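PDB 2BJO: organic hydroperoxide resistance protein OHRB from Bacillus subtilis, which takes part in resistance to organic hydroperoxides as a stress-response member of the OsmC/Ohr family. Local coordinates for residues I92-V97 / V129-E134. The protein carries 3 engineered substitutions. Residues are numbered along the deposited sequence; the frame is centred on the assembly and turned at random.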
# COMPACT_ATOMS: atom_id res chain seq x y z
N ILE A 92 1.40 -2.60 -11.71
CA ILE A 92 2.20 -1.61 -10.99
C ILE A 92 3.69 -1.67 -11.23
O ILE A 92 4.27 -2.75 -11.36
CB ILE A 92 1.90 -1.87 -9.46
CG1 ILE A 92 0.49 -1.36 -9.13
CG2 ILE A 92 2.92 -1.36 -8.47
CD1 ILE A 92 0.18 0.05 -9.53
N GLY A 93 4.30 -0.49 -11.23
CA GLY A 93 5.75 -0.24 -11.34
C GLY A 93 6.13 0.62 -10.15
O GLY A 93 5.34 1.46 -9.70
N VAL A 94 7.32 0.41 -9.59
CA VAL A 94 7.75 1.18 -8.41
C VAL A 94 9.19 1.67 -8.54
O VAL A 94 10.06 0.87 -8.81
CB VAL A 94 7.67 0.36 -7.08
CG1 VAL A 94 8.09 1.21 -5.87
CG2 VAL A 94 6.28 -0.19 -6.79
N THR A 95 9.43 2.97 -8.31
CA THR A 95 10.77 3.50 -8.10
C THR A 95 10.84 4.13 -6.70
O THR A 95 9.90 4.80 -6.26
CB THR A 95 11.18 4.40 -9.28
OG1 THR A 95 11.33 3.57 -10.44
CG2 THR A 95 12.51 5.10 -9.04
N LEU A 96 11.94 3.93 -5.98
CA LEU A 96 12.20 4.58 -4.70
C LEU A 96 13.48 5.41 -4.84
O LEU A 96 14.52 4.85 -5.18
CB LEU A 96 12.31 3.58 -3.54
CG LEU A 96 11.13 2.64 -3.27
CD1 LEU A 96 11.53 1.47 -2.37
CD2 LEU A 96 9.93 3.35 -2.65
N VAL A 97 13.41 6.72 -4.58
CA VAL A 97 14.56 7.62 -4.72
C VAL A 97 14.94 7.94 -3.28
O VAL A 97 14.17 8.57 -2.56
CB VAL A 97 14.30 8.90 -5.52
CG1 VAL A 97 15.61 9.66 -5.79
CG2 VAL A 97 13.65 8.61 -6.87
N VAL A 129 7.16 -7.25 -9.01
CA VAL A 129 7.41 -5.87 -9.41
C VAL A 129 8.92 -5.71 -9.42
O VAL A 129 9.63 -6.19 -8.56
CB VAL A 129 6.79 -4.81 -8.46
CG1 VAL A 129 7.15 -3.37 -8.89
CG2 VAL A 129 5.30 -4.98 -8.39
N ASP A 130 9.37 -4.98 -10.43
CA ASP A 130 10.77 -4.71 -10.69
C ASP A 130 11.11 -3.36 -10.03
O ASP A 130 11.29 -2.33 -10.68
CB ASP A 130 11.05 -4.85 -12.20
CG ASP A 130 9.91 -4.36 -13.12
OD1 ASP A 130 8.70 -4.43 -12.76
OD2 ASP A 130 10.24 -3.90 -14.24
N VAL A 131 11.19 -3.39 -8.70
CA VAL A 131 11.44 -2.22 -7.86
C VAL A 131 12.83 -1.59 -8.07
O VAL A 131 13.86 -2.19 -7.74
CB VAL A 131 11.26 -2.53 -6.35
CG1 VAL A 131 11.52 -1.27 -5.51
CG2 VAL A 131 9.86 -3.07 -6.07
N LYS A 132 12.84 -0.38 -8.61
CA LYS A 132 14.06 0.38 -8.91
C LYS A 132 14.40 1.28 -7.74
O LYS A 132 13.57 2.04 -7.27
CB LYS A 132 13.94 1.25 -10.16
CG LYS A 132 13.70 0.43 -11.42
CD LYS A 132 13.11 1.25 -12.55
CE LYS A 132 12.68 0.36 -13.71
NZ LYS A 132 11.85 1.15 -14.67
N LEU A 133 15.65 1.15 -7.29
CA LEU A 133 16.24 1.82 -6.14
C LEU A 133 17.29 2.80 -6.64
O LEU A 133 18.21 2.41 -7.35
CB LEU A 133 16.89 0.84 -5.18
CG LEU A 133 16.00 -0.28 -4.64
CD1 LEU A 133 16.83 -1.17 -3.76
CD2 LEU A 133 14.77 0.15 -3.87
N GLU A 134 17.12 4.07 -6.29
CA GLU A 134 17.99 5.14 -6.73
C GLU A 134 18.45 5.94 -5.52
O GLU A 134 17.63 6.36 -4.72
CB GLU A 134 17.25 6.07 -7.69
CG GLU A 134 16.80 5.37 -8.96
CD GLU A 134 16.03 6.23 -9.95
OE1 GLU A 134 15.91 7.47 -9.75
OE2 GLU A 134 15.54 5.64 -10.95
O HOH W 1 9.61 -0.49 -11.44
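Val94 and Leu96 pair with Lys132 and Glu134 through three backbone hydrogen bonds that lay strand 132-135 parallel to strand 89-99, making it the end strand, within this chain, of the mixed sheet of this OsmC-like fold. Lys132 N bonds to Val94 O at 3.1 Å, Leu96 N to Lys132 O at 2.8 Å, and Glu134 N to Leu96 O, so the 132-134 backbone is stitched at both ends. Val94 O has two further neighbours, the CA-H of Val131 and a water that donates to it. The same water donates to Asp130 O and links strand 89-99 to the incoming loop, just before the regular pairing begins at Lys132.

The tight face is apolar and turned to the helices. Leu96 and Leu133 run alongside each other in the same direction, with CD1 of the first 3.8 Å from CD2 of the second; Val131 CG1 also reaches Leu96 CD1. Helix 44-65 packs on Val94 and Leu96, helix 105-118 on Val131 and Leu133. Val129 CG1, anti to the backbone N (chi1 177°), is carried to Val94 CG2 at 3.9 Å, the two side chains meeting roughly perpendicular; Ala124 of the second subunit packs on Val129.

The other face, with Thr95, Lys132, Val97 and Glu134, is more polar and more open to solvent. Lys132 runs extended past Thr95, laying CB and CD against OG1, before its amine leads away. Glu134, also extended beyond CG, reaches alongside the same face: OE1 nears Val97 CG2, while OE2 sits 3.6 Å from Thr95 CG2.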